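Local coordinates for protein VompD (Bartonella quintana, PDB 4LGO) that probably serves as a trimeric autotransporter adhesin of the outer membrane, this chain being an N-terminal domain of it, at residues 53-58 / 67-72. Residues are numbered along the deposited sequence; the frame is centred on the assembly and turned at random.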
loop_
_atom_site.group_PDB
_atom_site.type_symbol
_atom_site.label_atom_id
_atom_site.label_comp_id
_atom_site.label_asym_id
_atom_site.label_seq_id
_atom_site.Cartn_x
_atom_site.Cartn_y
_atom_site.Cartn_z
ATOM N N LYS A 53 -0.747 -3.276 -15.253
ATOM C CA LYS A 53 0.423 -4.146 -14.985
ATOM C C LYS A 53 1.187 -3.570 -13.793
ATOM O O LYS A 53 1.764 -2.484 -13.893
ATOM C CB LYS A 53 1.343 -4.219 -16.230
ATOM C CG LYS A 53 0.617 -4.724 -17.462
ATOM C CD LYS A 53 1.481 -4.665 -18.728
ATOM C CE LYS A 53 0.593 -4.820 -19.953
ATOM N NZ LYS A 53 1.419 -4.918 -21.186
ATOM N N ASN A 54 1.149 -4.274 -12.660
ATOM C CA ASN A 54 1.757 -3.804 -11.446
ATOM C C ASN A 54 3.249 -3.573 -11.571
ATOM O O ASN A 54 3.744 -2.611 -10.994
ATOM C CB ASN A 54 1.535 -4.790 -10.291
ATOM C CG ASN A 54 0.157 -4.719 -9.698
ATOM O OD1 ASN A 54 -0.488 -3.688 -9.717
ATOM N ND2 ASN A 54 -0.320 -5.854 -9.173
ATOM N N ILE A 55 3.931 -4.451 -12.302
ATOM C CA ILE A 55 5.351 -4.309 -12.592
ATOM C C ILE A 55 5.496 -3.680 -13.976
ATOM O O ILE A 55 5.042 -4.236 -14.984
ATOM C CB ILE A 55 6.130 -5.635 -12.530
ATOM C CG1 ILE A 55 5.848 -6.379 -11.228
ATOM C CG2 ILE A 55 7.621 -5.376 -12.746
ATOM C CD1 ILE A 55 6.326 -5.689 -9.971
ATOM N N LYS A 56 6.076 -2.483 -13.982
ATOM C CA LYS A 56 6.261 -1.687 -15.200
ATOM C C LYS A 56 7.655 -1.945 -15.729
ATOM O O LYS A 56 8.653 -1.544 -15.096
ATOM C CB LYS A 56 6.102 -0.203 -14.891
ATOM C CG LYS A 56 6.324 0.745 -16.065
ATOM C CD LYS A 56 6.326 2.197 -15.575
ATOM C CE LYS A 56 6.995 3.166 -16.553
ATOM N NZ LYS A 56 8.491 3.277 -16.411
ATOM N N ILE A 57 7.711 -2.638 -16.853
ATOM C CA ILE A 57 8.987 -2.978 -17.496
ATOM C C ILE A 57 9.045 -2.252 -18.835
ATOM O O ILE A 57 8.151 -2.394 -19.678
ATOM C CB ILE A 57 9.182 -4.478 -17.754
ATOM C CG1 ILE A 57 8.637 -5.333 -16.604
ATOM C CG2 ILE A 57 10.655 -4.791 -17.979
ATOM C CD1 ILE A 57 8.788 -6.816 -16.896
ATOM N N THR A 58 10.124 -1.515 -19.035
ATOM C CA THR A 58 10.290 -0.738 -20.252
ATOM C C THR A 58 11.733 -0.902 -20.732
ATOM O O THR A 58 12.580 -1.429 -19.999
ATOM C CB THR A 58 9.987 0.764 -20.050
ATOM O OG1 THR A 58 10.752 1.292 -18.964
ATOM C CG2 THR A 58 8.503 1.012 -19.773
ATOM N N PHE A 67 12.911 -1.467 -14.612
ATOM C CA PHE A 67 11.869 -2.077 -13.767
ATOM C C PHE A 67 11.395 -1.069 -12.739
ATOM O O PHE A 67 12.212 -0.470 -12.041
ATOM C CB PHE A 67 12.412 -3.290 -12.996
ATOM C CG PHE A 67 12.753 -4.483 -13.858
ATOM C CD1 PHE A 67 13.952 -4.521 -14.569
ATOM C CD2 PHE A 67 11.866 -5.532 -14.003
ATOM C CE1 PHE A 67 14.260 -5.599 -15.370
ATOM C CE2 PHE A 67 12.181 -6.630 -14.791
ATOM C CZ PHE A 67 13.382 -6.666 -15.470
ATOM N N ASP A 68 10.078 -0.914 -12.629
ATOM C CA ASP A 68 9.469 -0.006 -11.662
ATOM C C ASP A 68 8.120 -0.565 -11.289
ATOM O O ASP A 68 7.678 -1.583 -11.835
ATOM C CB ASP A 68 9.325 1.408 -12.258
ATOM C CG ASP A 68 9.178 2.516 -11.188
ATOM O OD1 ASP A 68 9.148 2.245 -9.971
ATOM O OD2 ASP A 68 9.192 3.698 -11.574
ATOM N N LEU A 69 7.480 0.069 -10.316
ATOM C CA LEU A 69 6.060 -0.159 -10.070
ATOM C C LEU A 69 5.243 0.770 -10.935
ATOM O O LEU A 69 5.650 1.889 -11.232
ATOM C CB LEU A 69 5.672 0.130 -8.620
ATOM C CG LEU A 69 6.252 -0.833 -7.590
ATOM C CD1 LEU A 69 5.913 -0.375 -6.158
ATOM C CD2 LEU A 69 5.801 -2.272 -7.825
ATOM N N ASN A 70 4.095 0.271 -11.347
ATOM C CA ASN A 70 3.008 1.100 -11.849
ATOM C C ASN A 70 2.730 2.213 -10.849
ATOM O O ASN A 70 2.837 2.019 -9.643
ATOM C CB ASN A 70 1.771 0.197 -12.080
ATOM C CG ASN A 70 0.656 0.857 -12.900
ATOM O OD1 ASN A 70 0.311 2.035 -12.716
ATOM N ND2 ASN A 70 0.048 0.067 -13.782
ATOM N N ASP A 71 2.310 3.382 -11.346
ATOM C CA ASP A 71 1.838 4.452 -10.468
ATOM C C ASP A 71 0.673 4.000 -9.567
ATOM O O ASP A 71 0.540 4.484 -8.441
ATOM C CB ASP A 71 1.372 5.664 -11.290
ATOM C CG ASP A 71 2.521 6.525 -11.791
ATOM O OD1 ASP A 71 3.686 6.338 -11.375
ATOM O OD2 ASP A 71 2.242 7.398 -12.629
ATOM N N ILE A 72 -0.142 3.092 -10.095
ATOM C CA ILE A 72 -1.275 2.476 -9.388
ATOM C C ILE A 72 -0.977 0.992 -9.279
ATOM O O ILE A 72 -0.838 0.308 -10.281
ATOM C CB ILE A 72 -2.621 2.712 -10.147
ATOM C CG1 ILE A 72 -2.862 4.211 -10.341
ATOM C CG2 ILE A 72 -3.808 2.061 -9.445
ATOM C CD1 ILE A 72 -4.045 4.524 -11.236
HETATM O O HOH W 1 -2.090 -1.932 -11.458
HETATM O O HOH W 2 8.684 4.626 -13.904
#
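Two torsions, at a non-hydrogen-bonded pair, bring Ile-57 and Phe-67 together: chi1 of -39° places the Ile-57 CG2 branch anti to its backbone N, and chi1 of -68° turns the Phe-67 ring beside its own. The two side chains run side by side, and the CG2 methyl sits over one ring face, 4.2 Å from the Phe-67 centroid in a CH-pi contact; a beta-branched residue suits a strand and offers that methyl. Ile-55 CG2 reaches the ring edge, while Ile-55 CD1 meets Leu-69 CD2 at 4.1 Å.

Between these apolar pairs, Lys-56 and Asp-68 form the hydrogen-bonded pair, Lys-56 N to Asp-68 O at 2.8 Å and Asp-68 N to Lys-56 O at 2.9 Å. On the face opposite Ile-57 and Phe-67, solvent-accessible and suited to charge, water links Lys-56 NZ to Asp-68 OD2. Asn-70 N donates nearly straight to Asn-54 O; its amide both donates, ND2 to Lys-53 O from above the carbonyl plane, and accepts, OD1 from Ile-72 N in an Asx turn.

In this antiparallel hairpin of strands 55-59 and 64-69, the Phe-67 ring meets Phe-67 of both neighbouring subunits, and Asn-54 ND2 donates to Arg-74 O of strand 72-74 and Asp-68 OD1 of the third subunit.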